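Local coordinates for protein guanine nucleotide exchange factor SRM1 (Saccharomyces cerevisiae, PDB 3OF7) that promotes the exchange of GDP for GTP on the GTPases Gsp1 and Gsp2, binds chromatin, and controls RNA metabolism and nuclear transport, at residues G332-S336 with T371-N375; T429-N433 with A456-A460; E41-G45 with R57-F61; S10-N14 with L219-G223. All coordinates share one frame; numbering follows the deposited sequence.

The four contacts are spread round a seven-bladed RCC1 propeller. Interaction 4 opens first along the chain, tying the N-terminal segment 10-14 to the hairpin turn 219-223, and interaction 3 (41-45 with 57-61) is nested inside the loop it closes, on the other side of the chain's centre. Interactions 1 and 2 follow in series. Interactions 2 and 3, with centres about 22 Å apart, reach the same sheet, in which strands 56-58 and 30-34 from the start of the chain join 443-450 and 432-439 from its end; this shared blade closes the ring. Interaction 1 lies in another blade, about 24 Å from interaction 2 between centres, and interactions 2 and 4 are about 41 Å apart.

Interaction 1 of 4, residues G332-S336 with T371-N375; sequences GDLYS and TKLNN
Tyr335 and Lys372 face each other as an antiparallel non-hydrogen-bonded pair, their CA atoms 4.2 Å apart, and Ser336 and Thr371 form the hydrogen-bonded pair next to them. The contact is the edge of a four-stranded blade of the RCC1 propeller, in which strand 334-337 is third and strand 370-372 outermost. Ser336 and Thr371 bond to each other through both backbone N-H groups. On the other side of Lys372, Leu373 N donates to Leu334 O at 2.8 Å. Between the same two residues the return link runs through a water, which accepts from Leu334 N and donates to Leu373 O.

The Tyr335 ring lies obliquely to Lys372, with Tyr335 CE1 3.6 Å from Lys372 CB. The lysine chain leaves with CG anti to the backbone N (chi1 -179°), and this near-extended start brings Lys372 CD past the tyrosine hydroxyl to 3.9 Å from Asp333 CG. A bend at chi3 (91°) then directs CE and NZ, and Lys372 NZ ends 4.0 Å from Asp333 OD2, opposite charges near each other but short of a salt bridge; the aspartate makes its salt bridge through OD1 to Lys378. On the face carrying Ser336 and Thr371, the Ser336 hydroxyl bonds to Val345 O and Thr371 OG1 to Tyr355 OH. Ser336 OG also meets Leu373 CD2 at 3.7 Å. Leu334, backed by Leu326 and Leu328 of the neighbouring strand, lies alongside Leu373 and points the same way, bringing Leu334 CD2 to 4.0 Å from Leu373 CD1.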
loop_
_atom_site.group_PDB
_atom_site.type_symbol
_atom_site.label_atom_id
_atom_site.label_comp_id
_atom_site.label_asym_id
_atom_site.label_seq_id
_atom_site.Cartn_x
_atom_site.Cartn_y
_atom_site.Cartn_z
ATOM N N GLY A 332 0.116 5.595 18.323
ATOM C CA GLY A 332 -1.115 5.761 17.550
ATOM C C GLY A 332 -1.376 7.143 16.972
ATOM O O GLY A 332 -2.482 7.422 16.513
ATOM N N ASP A 333 -0.367 8.009 16.988
ATOM C CA ASP A 333 -0.500 9.339 16.395
ATOM C C ASP A 333 -0.144 9.263 14.921
ATOM O O ASP A 333 0.748 8.507 14.531
ATOM C CB ASP A 333 0.417 10.349 17.077
ATOM C CG ASP A 333 0.028 10.628 18.520
ATOM O OD1 ASP A 333 -1.179 10.609 18.857
ATOM O OD2 ASP A 333 0.949 10.895 19.319
ATOM N N LEU A 334 -0.822 10.072 14.114
ATOM C CA LEU A 334 -0.619 10.051 12.675
ATOM C C LEU A 334 -0.081 11.393 12.190
ATOM O O LEU A 334 -0.673 12.448 12.445
ATOM C CB LEU A 334 -1.925 9.701 11.961
ATOM C CG LEU A 334 -1.869 9.302 10.486
ATOM C CD1 LEU A 334 -1.080 8.006 10.286
ATOM C CD2 LEU A 334 -3.291 9.147 9.957
ATOM N N TYR A 335 1.050 11.333 11.499
ATOM C CA TYR A 335 1.679 12.513 10.910
ATOM C C TYR A 335 1.508 12.445 9.402
ATOM O O TYR A 335 1.861 11.442 8.786
ATOM C CB TYR A 335 3.164 12.547 11.250
ATOM C CG TYR A 335 3.442 12.682 12.727
ATOM C CD1 TYR A 335 3.730 13.928 13.289
ATOM C CD2 TYR A 335 3.417 11.563 13.564
ATOM C CE1 TYR A 335 3.983 14.057 14.655
ATOM C CE2 TYR A 335 3.672 11.683 14.928
ATOM C CZ TYR A 335 3.950 12.932 15.462
ATOM O OH TYR A 335 4.201 13.045 16.805
ATOM N N SER A 336 0.978 13.509 8.809
ATOM C CA SER A 336 0.823 13.541 7.363
ATOM C C SER A 336 1.651 14.654 6.726
ATOM O O SER A 336 1.969 15.668 7.373
ATOM C CB SER A 336 -0.645 13.697 6.981
ATOM O OG SER A 336 -1.116 14.991 7.299
ATOM N N THR A 371 3.053 16.434 9.891
ATOM C CA THR A 371 2.224 17.238 10.781
ATOM C C THR A 371 1.228 16.323 11.484
ATOM O O THR A 371 0.486 15.584 10.836
ATOM C CB THR A 371 1.501 18.364 10.001
ATOM O OG1 THR A 371 2.468 19.122 9.261
ATOM C CG2 THR A 371 0.729 19.301 10.937
ATOM N N LYS A 372 1.224 16.366 12.815
ATOM C CA LYS A 372 0.352 15.496 13.602
ATOM C C LYS A 372 -1.115 15.859 13.409
ATOM O O LYS A 372 -1.480 17.032 13.463
ATOM C CB LYS A 372 0.726 15.538 15.095
ATOM C CG LYS A 372 -0.139 14.627 15.974
ATOM C CD LYS A 372 0.505 14.323 17.331
ATOM C CE LYS A 372 0.108 15.323 18.406
ATOM N NZ LYS A 372 0.605 14.895 19.769
ATOM N N LEU A 373 -1.950 14.848 13.161
ATOM C CA LEU A 373 -3.385 15.057 13.041
ATOM C C LEU A 373 -4.016 15.151 14.425
ATOM O O LEU A 373 -3.677 14.381 15.325
ATOM C CB LEU A 373 -4.054 13.939 12.230
ATOM C CG LEU A 373 -3.676 13.747 10.763
ATOM C CD1 LEU A 373 -4.704 12.851 10.067
ATOM C CD2 LEU A 373 -3.585 15.080 10.043
ATOM N N ASN A 374 -4.935 16.095 14.574
ATOM C CA ASN A 374 -5.617 16.317 15.840
ATOM C C ASN A 374 -7.089 15.988 15.724
ATOM O O ASN A 374 -7.617 15.883 14.613
ATOM C CB ASN A 374 -5.409 17.761 16.301
ATOM C CG ASN A 374 -3.970 18.040 16.686
ATOM O OD1 ASN A 374 -3.365 19.002 16.215
ATOM N ND2 ASN A 374 -3.408 17.189 17.540
ATOM N N ASN A 375 -7.746 15.816 16.871
ATOM C CA ASN A 375 -9.174 15.496 16.905
ATOM C C ASN A 375 -9.494 14.216 16.122
ATOM O O ASN A 375 -10.460 14.153 15.353
ATOM C CB ASN A 375 -10.012 16.693 16.427
ATOM C CG ASN A 375 -9.681 17.977 17.181
ATOM O OD1 ASN A 375 -9.389 19.007 16.573
ATOM N ND2 ASN A 375 -9.713 17.914 18.511
HETATM O O HOH W 1 -2.790 11.715 15.201
#

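Interaction 2 of 4, residues T429-N433 with A456-A460; sequences TQDHN and AEKRA
Arg459 reaches from the C-terminal helix 453-464 to the backbone carbonyls of Gln430 and His432, binding the helix to the type I beta turn Thr429-His432 that leads into strand 432-439 of the propeller's closing blade. The turn carries its own bond from His432 N to Thr429 O. The arginine chain starts with CG anti to the backbone N (chi1 -170°), runs straight through CD and bends at chi3 (72°), which turns the head group toward the turn; the guanidinium meets the carbonyls with its edge. Its two terminal nitrogens close end-on round a single acceptor, with NH1 2.9 Å and NH2 2.8 Å from His432 O. Both come from the same face of that carbonyl, well above its plane, although the oxygen itself lies in the guanidinium plane. Arg459 NH2 gives a further bond to Gln430 O at 2.8 Å, again near the guanidinium plane, and NH1 also bonds to Asn395 O. Three carbonyl oxygens thus fix the orientation of the buried group and would help to offset its charge.

The His432 side chain turns the other way, where NE2 bonds to Asp30 and the ring meets Phe32 edge-to-face, both in the N-terminal strand of the same sheet. Asp431 approaches the helix with its carboxylate, not lined up on the arginine: Asp431 OD1 stays 5.1 Å from Arg459 NH2 and rests instead against the Ala456 methyl, with OD1 to Ala456 CB 3.7 Å. Beside this van der Waals contact a water lies between the two residues, 2.7 Å from Asp431 OD1 and 2.6 Å from Ala456 O.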
loop_
_atom_site.group_PDB
_atom_site.type_symbol
_atom_site.label_atom_id
_atom_site.label_comp_id
_atom_site.label_asym_id
_atom_site.label_seq_id
_atom_site.Cartn_x
_atom_site.Cartn_y
_atom_site.Cartn_z
ATOM N N THR A 429 -20.357 -3.272 8.011
ATOM C CA THR A 429 -19.133 -3.252 8.814
ATOM C C THR A 429 -19.265 -2.601 10.190
ATOM O O THR A 429 -18.297 -2.581 10.943
ATOM C CB THR A 429 -17.962 -2.555 8.057
ATOM O OG1 THR A 429 -18.293 -1.183 7.811
ATOM C CG2 THR A 429 -17.682 -3.246 6.739
ATOM N N GLN A 430 -20.450 -2.087 10.531
ATOM C CA GLN A 430 -20.606 -1.328 11.772
ATOM C C GLN A 430 -20.303 -2.139 13.036
ATOM O O GLN A 430 -19.918 -1.568 14.048
ATOM C CB GLN A 430 -21.993 -0.685 11.870
ATOM C CG GLN A 430 -23.145 -1.677 11.994
ATOM C CD GLN A 430 -24.515 -0.988 11.983
ATOM O OE1 GLN A 430 -24.619 0.236 12.113
ATOM N NE2 GLN A 430 -25.562 -1.780 11.817
ATOM N N ASP A 431 -20.472 -3.459 12.969
ATOM C CA ASP A 431 -20.185 -4.315 14.115
ATOM C C ASP A 431 -18.985 -5.236 13.862
ATOM O O ASP A 431 -18.835 -6.297 14.491
ATOM C CB ASP A 431 -21.441 -5.088 14.525
ATOM C CG ASP A 431 -22.557 -4.168 14.981
ATOM O OD1 ASP A 431 -22.272 -3.199 15.713
ATOM O OD2 ASP A 431 -23.725 -4.407 14.611
ATOM N N HIS A 432 -18.129 -4.819 12.930
ATOM C CA HIS A 432 -16.904 -5.564 12.642
ATOM C C HIS A 432 -15.708 -4.923 13.302
ATOM O O HIS A 432 -15.637 -3.698 13.446
ATOM C CB HIS A 432 -16.645 -5.655 11.135
ATOM C CG HIS A 432 -17.296 -6.827 10.478
ATOM N ND1 HIS A 432 -18.656 -6.902 10.266
ATOM C CD2 HIS A 432 -16.771 -7.968 9.970
ATOM C CE1 HIS A 432 -18.942 -8.041 9.664
ATOM N NE2 HIS A 432 -17.814 -8.702 9.464
ATOM N N ASN A 433 -14.771 -5.784 13.687
ATOM C CA ASN A 433 -13.453 -5.402 14.120
ATOM C C ASN A 433 -12.582 -5.423 12.856
ATOM O O ASN A 433 -12.224 -6.485 12.373
ATOM C CB ASN A 433 -12.978 -6.444 15.147
ATOM C CG ASN A 433 -11.727 -6.031 15.881
ATOM O OD1 ASN A 433 -10.891 -6.878 16.242
ATOM N ND2 ASN A 433 -11.590 -4.741 16.129
ATOM N N ALA A 456 -19.940 -5.801 20.323
ATOM C CA ALA A 456 -20.510 -4.867 19.341
ATOM C C ALA A 456 -21.380 -3.816 20.015
ATOM O O ALA A 456 -21.288 -2.639 19.707
ATOM C CB ALA A 456 -21.312 -5.613 18.294
ATOM N N GLU A 457 -22.219 -4.255 20.951
ATOM C CA GLU A 457 -23.080 -3.348 21.694
ATOM C C GLU A 457 -22.262 -2.402 22.571
ATOM O O GLU A 457 -22.546 -1.206 22.632
ATOM C CB GLU A 457 -24.088 -4.142 22.534
ATOM C CG GLU A 457 -25.351 -3.393 22.861
ATOM C CD GLU A 457 -26.406 -4.282 23.511
ATOM O OE1 GLU A 457 -26.048 -5.344 24.068
ATOM O OE2 GLU A 457 -27.596 -3.911 23.463
ATOM N N LYS A 458 -21.237 -2.941 23.232
ATOM C CA LYS A 458 -20.344 -2.139 24.071
ATOM C C LYS A 458 -19.647 -1.020 23.283
ATOM O O LYS A 458 -19.660 0.146 23.707
ATOM C CB LYS A 458 -19.303 -3.032 24.753
ATOM C CG LYS A 458 -18.493 -2.321 25.835
ATOM C CD LYS A 458 -17.214 -3.088 26.158
ATOM N N ARG A 459 -19.043 -1.376 22.146
ATOM C CA ARG A 459 -18.379 -0.389 21.278
ATOM C C ARG A 459 -19.371 0.646 20.737
ATOM O O ARG A 459 -19.106 1.847 20.790
ATOM C CB ARG A 459 -17.607 -1.061 20.127
ATOM C CG ARG A 459 -16.709 -0.088 19.343
ATOM C CD ARG A 459 -15.954 -0.763 18.193
ATOM N NE ARG A 459 -16.821 -1.113 17.067
ATOM C CZ ARG A 459 -16.430 -1.802 16.001
ATOM N NH1 ARG A 459 -15.172 -2.229 15.896
ATOM N NH2 ARG A 459 -17.299 -2.075 15.033
ATOM N N ALA A 460 -20.508 0.178 20.226
ATOM C CA ALA A 460 -21.575 1.073 19.764
ATOM C C ALA A 460 -22.014 2.071 20.846
ATOM O O ALA A 460 -22.164 3.264 20.566
ATOM C CB ALA A 460 -22.762 0.274 19.257
HETATM O O HOH W 2 -20.342 -2.124 17.304
#

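Interaction 3 of 4, residues E41-G45 with R57-F61; sequences ELGLG and RLNPF
An Asx turn at the end of strand 56-58 holds Asn59 in position against Gly43 and Leu44 of the loop that follows strand 30-34. Asn59 OD1 accepts from Phe61 N at 2.9 Å, in the plane of the side-chain carbonyl, which fixes the rotation of the amide and leaves its ND2 turned toward the loop. ND2 donates to Gly43 O at 2.9 Å, arriving well above the plane of that carbonyl. The bond is also bent, 139° at the hydrogen.

These residues belong to the first RCC1 repeat, whose ELGLG sequence matches the glycine-rich signature of the family, and strand 56-58 is one of the two edge strands of the blade that closes the seven-bladed propeller. Positive phi values at Gly43 and Gly45 let the loop curl round Leu44. The two methyls of the leucine spread over Arg57, Asn59 and Pro60: CD1 meets the aliphatic part of Arg57, with Leu44 CD1 3.9 Å from Arg57 CG, while Leu44 CD2 packs 3.9 Å from Pro60 CD and also touches the Asn59 amide. Arg57 bends at chi2 and chi3, and its NH1 bonds to Asn50 OD1. Phe61 faces the loop with an edge, its CE2 3.6 Å from Leu44 C, and the Leu44 carbonyl oxygen lies near the ring plane. Pro60 CG sits 4.1 Å above one face of the same ring, offset toward its rim.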
loop_
_atom_site.group_PDB
_atom_site.type_symbol
_atom_site.label_atom_id
_atom_site.label_comp_id
_atom_site.label_asym_id
_atom_site.label_seq_id
_atom_site.Cartn_x
_atom_site.Cartn_y
_atom_site.Cartn_z
ATOM N N GLU A 41 -11.317 -3.724 -10.507
ATOM C CA GLU A 41 -10.572 -3.617 -9.233
ATOM C C GLU A 41 -11.328 -4.111 -8.001
ATOM O O GLU A 41 -10.704 -4.566 -7.029
ATOM C CB GLU A 41 -10.123 -2.179 -8.952
ATOM C CG GLU A 41 -9.250 -1.547 -10.004
ATOM C CD GLU A 41 -10.041 -0.631 -10.911
ATOM O OE1 GLU A 41 -11.076 -1.082 -11.452
ATOM O OE2 GLU A 41 -9.627 0.538 -11.078
ATOM N N LEU A 42 -12.653 -3.996 -8.030
ATOM C CA LEU A 42 -13.471 -4.292 -6.850
ATOM C C LEU A 42 -13.597 -5.780 -6.573
ATOM O O LEU A 42 -13.854 -6.175 -5.441
ATOM C CB LEU A 42 -14.860 -3.652 -6.954
ATOM C CG LEU A 42 -14.939 -2.123 -6.970
ATOM C CD1 LEU A 42 -16.392 -1.657 -7.102
ATOM C CD2 LEU A 42 -14.284 -1.520 -5.726
ATOM N N GLY A 43 -13.419 -6.605 -7.600
ATOM C CA GLY A 43 -13.555 -8.050 -7.439
ATOM C C GLY A 43 -14.924 -8.458 -6.945
ATOM O O GLY A 43 -15.062 -9.423 -6.198
ATOM N N LEU A 44 -15.940 -7.703 -7.352
ATOM C CA LEU A 44 -17.319 -8.010 -6.981
ATOM C C LEU A 44 -18.090 -8.598 -8.170
ATOM O O LEU A 44 -19.324 -8.591 -8.200
ATOM C CB LEU A 44 -18.010 -6.773 -6.402
ATOM C CG LEU A 44 -17.517 -6.317 -5.020
ATOM C CD1 LEU A 44 -18.053 -4.934 -4.681
ATOM C CD2 LEU A 44 -17.865 -7.311 -3.914
ATOM N N GLY A 45 -17.347 -9.122 -9.141
ATOM C CA GLY A 45 -17.944 -9.764 -10.305
ATOM C C GLY A 45 -18.273 -8.805 -11.439
ATOM O O GLY A 45 -18.011 -7.598 -11.341
ATOM N N ARG A 57 -18.587 -3.240 0.834
ATOM C CA ARG A 57 -19.469 -4.312 0.410
ATOM C C ARG A 57 -18.793 -5.643 0.699
ATOM O O ARG A 57 -17.662 -5.880 0.256
ATOM C CB ARG A 57 -19.765 -4.167 -1.086
ATOM C CG ARG A 57 -20.581 -5.311 -1.703
ATOM C CD ARG A 57 -22.087 -5.079 -1.562
ATOM N NE ARG A 57 -22.510 -3.823 -2.185
ATOM C CZ ARG A 57 -22.728 -3.658 -3.486
ATOM N NH1 ARG A 57 -22.577 -4.672 -4.334
ATOM N NH2 ARG A 57 -23.104 -2.474 -3.942
ATOM N N LEU A 58 -19.475 -6.509 1.445
ATOM C CA LEU A 58 -18.928 -7.833 1.743
ATOM C C LEU A 58 -18.667 -8.586 0.441
ATOM O O LEU A 58 -19.553 -8.697 -0.400
ATOM C CB LEU A 58 -19.886 -8.611 2.650
ATOM C CG LEU A 58 -19.442 -10.024 3.033
ATOM C CD1 LEU A 58 -18.251 -9.981 3.992
ATOM C CD2 LEU A 58 -20.615 -10.792 3.652
ATOM N N ASN A 59 -17.440 -9.077 0.257
ATOM C CA ASN A 59 -17.096 -9.745 -0.984
ATOM C C ASN A 59 -17.530 -11.212 -0.923
ATOM O O ASN A 59 -16.969 -11.989 -0.134
ATOM C CB ASN A 59 -15.594 -9.621 -1.281
ATOM C CG ASN A 59 -15.248 -10.024 -2.695
ATOM O OD1 ASN A 59 -15.655 -11.091 -3.161
ATOM N ND2 ASN A 59 -14.495 -9.170 -3.395
ATOM N N PRO A 60 -18.535 -11.592 -1.750
ATOM C CA PRO A 60 -19.084 -12.948 -1.651
ATOM C C PRO A 60 -18.205 -14.017 -2.303
ATOM O O PRO A 60 -18.458 -15.205 -2.118
ATOM C CB PRO A 60 -20.430 -12.837 -2.375
ATOM C CG PRO A 60 -20.213 -11.772 -3.410
ATOM C CD PRO A 60 -19.170 -10.815 -2.837
ATOM N N PHE A 61 -17.184 -13.603 -3.050
ATOM C CA PHE A 61 -16.261 -14.546 -3.696
ATOM C C PHE A 61 -15.096 -14.943 -2.781
ATOM O O PHE A 61 -14.268 -15.795 -3.132
ATOM C CB PHE A 61 -15.760 -13.969 -5.025
ATOM C CG PHE A 61 -16.867 -13.626 -5.974
ATOM C CD1 PHE A 61 -17.598 -14.638 -6.603
ATOM C CD2 PHE A 61 -17.215 -12.301 -6.210
ATOM C CE1 PHE A 61 -18.650 -14.330 -7.467
ATOM C CE2 PHE A 61 -18.267 -11.980 -7.083
ATOM C CZ PHE A 61 -18.981 -13.001 -7.711
#

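Interaction 4 of 4, residues S10-N14 with L219-G223; sequences SHIIN and LDEEG
Asn14 and Glu221 anchor the N-terminal segment, one with its amide and backbone, the other with its carbonyl and carboxylate. The Asn14 amide is turned so that Asp220 O lies in its plane, and ND2 donates to that oxygen at 3.2 Å in a nearly straight bond (168°). Gly223 N, closing the type I turn, reaches Asp220 O from the opposite face. Asn14 ND2 has another acceptor in Val259 O of a neighbouring blade. Glu221 O is gripped twice, by Ile13 N at 2.8 Å and by Asn14 N at 3.0 Å.

Ile12 and Glu221 lie side by side and point the same way, bringing Ile12 CD1 within 3.7 Å of Glu221 OE1. That oxygen takes a water shared with Asn14 O, whereas OE2 bonds to Asn205 N. His11 and Glu222 run alongside each other too, their ring and carboxylate planes perpendicular, with His11 CB 3.9 Å from Glu222 OE1. Ile13 sends CG1 between its own backbone N and carbonyl carbon (chi1 58°), which sets CG1 against Glu221 O, and the chain continues extended to CD1, 4.0 Å from Gly223 CA. Asp220 OD1 accepts from Met224 N and, weakly, from Glu222 N and Gly223 N, while OD2 bonds to Ser202 OG. The irregular N-terminal segment thus packs against the type I turn of the beta hairpin joining strands 215-220 and 225-229, within one blade of the RCC1 propeller.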
loop_
_atom_site.group_PDB
_atom_site.type_symbol
_atom_site.label_atom_id
_atom_site.label_comp_id
_atom_site.label_asym_id
_atom_site.label_seq_id
_atom_site.Cartn_x
_atom_site.Cartn_y
_atom_site.Cartn_z
ATOM N N SER A 10 26.702 -12.464 11.650
ATOM C CA SER A 10 26.459 -11.444 12.672
ATOM C C SER A 10 25.882 -10.143 12.105
ATOM O O SER A 10 25.556 -9.221 12.859
ATOM C CB SER A 10 27.756 -11.148 13.432
ATOM O OG SER A 10 28.697 -10.501 12.589
ATOM N N HIS A 11 25.763 -10.072 10.782
ATOM C CA HIS A 11 25.206 -8.890 10.119
ATOM C C HIS A 11 23.674 -8.838 10.158
ATOM O O HIS A 11 23.080 -7.794 9.874
ATOM C CB HIS A 11 25.709 -8.802 8.676
ATOM C CG HIS A 11 27.183 -8.558 8.565
ATOM N ND1 HIS A 11 27.726 -7.293 8.494
ATOM C CD2 HIS A 11 28.227 -9.420 8.520
ATOM C CE1 HIS A 11 29.042 -7.386 8.406
ATOM N NE2 HIS A 11 29.371 -8.665 8.419
ATOM N N ILE A 12 23.046 -9.957 10.520
ATOM C CA ILE A 12 21.585 -10.076 10.523
ATOM C C ILE A 12 20.936 -9.181 11.582
ATOM O O ILE A 12 21.219 -9.297 12.776
ATOM C CB ILE A 12 21.131 -11.546 10.702
ATOM C CG1 ILE A 12 21.558 -12.382 9.497
ATOM C CG2 ILE A 12 19.615 -11.636 10.903
ATOM C CD1 ILE A 12 21.303 -13.878 9.645
ATOM N N ILE A 13 20.072 -8.276 11.129
ATOM C CA ILE A 13 19.324 -7.411 12.036
ATOM C C ILE A 13 17.804 -7.585 11.897
ATOM O O ILE A 13 17.052 -7.161 12.774
ATOM C CB ILE A 13 19.725 -5.911 11.885
ATOM C CG1 ILE A 13 19.501 -5.414 10.445
ATOM C CG2 ILE A 13 21.178 -5.695 12.344
ATOM C CD1 ILE A 13 19.527 -3.899 10.297
ATOM N N ASN A 14 17.369 -8.216 10.804
ATOM C CA ASN A 14 15.940 -8.411 10.512
ATOM C C ASN A 14 15.538 -9.871 10.342
ATOM O O ASN A 14 16.271 -10.656 9.746
ATOM C CB ASN A 14 15.539 -7.667 9.229
ATOM C CG ASN A 14 15.860 -6.192 9.278
ATOM O OD1 ASN A 14 15.621 -5.524 10.279
ATOM N ND2 ASN A 14 16.405 -5.673 8.183
ATOM N N LEU A 219 13.802 -5.514 1.209
ATOM C CA LEU A 219 14.707 -5.395 2.355
ATOM C C LEU A 219 15.224 -6.785 2.710
ATOM O O LEU A 219 14.454 -7.752 2.715
ATOM C CB LEU A 219 13.977 -4.797 3.562
ATOM C CG LEU A 219 14.753 -4.565 4.867
ATOM C CD1 LEU A 219 15.925 -3.586 4.680
ATOM C CD2 LEU A 219 13.791 -4.034 5.939
ATOM N N ASP A 220 16.521 -6.896 2.986
ATOM C CA ASP A 220 17.070 -8.204 3.368
ATOM C C ASP A 220 17.462 -8.278 4.842
ATOM O O ASP A 220 17.379 -7.284 5.567
ATOM C CB ASP A 220 18.186 -8.667 2.415
ATOM C CG ASP A 220 19.505 -7.953 2.635
ATOM O OD1 ASP A 220 19.667 -7.246 3.649
ATOM O OD2 ASP A 220 20.394 -8.110 1.765
ATOM N N GLU A 221 17.892 -9.465 5.271
ATOM C CA GLU A 221 18.232 -9.730 6.675
ATOM C C GLU A 221 19.257 -8.773 7.275
ATOM O O GLU A 221 19.170 -8.457 8.459
ATOM C CB GLU A 221 18.750 -11.155 6.844
ATOM C CG GLU A 221 17.757 -12.239 6.534
ATOM C CD GLU A 221 18.373 -13.614 6.694
ATOM O OE1 GLU A 221 18.182 -14.224 7.770
ATOM O OE2 GLU A 221 19.060 -14.070 5.758
ATOM N N GLU A 222 20.228 -8.325 6.475
ATOM C CA GLU A 222 21.275 -7.423 6.987
ATOM C C GLU A 222 20.887 -5.943 6.920
ATOM O O GLU A 222 21.615 -5.075 7.414
ATOM C CB GLU A 222 22.639 -7.681 6.309
ATOM C CG GLU A 222 22.769 -7.178 4.863
ATOM C CD GLU A 222 24.225 -7.070 4.394
ATOM O OE1 GLU A 222 25.130 -6.983 5.247
ATOM O OE2 GLU A 222 24.460 -7.078 3.167
ATOM N N GLY A 223 19.730 -5.653 6.326
ATOM C CA GLY A 223 19.235 -4.283 6.286
ATOM C C GLY A 223 19.561 -3.538 5.006
ATOM O O GLY A 223 19.456 -2.314 4.960
HETATM O O HOH W 3 16.591 -13.325 9.736
#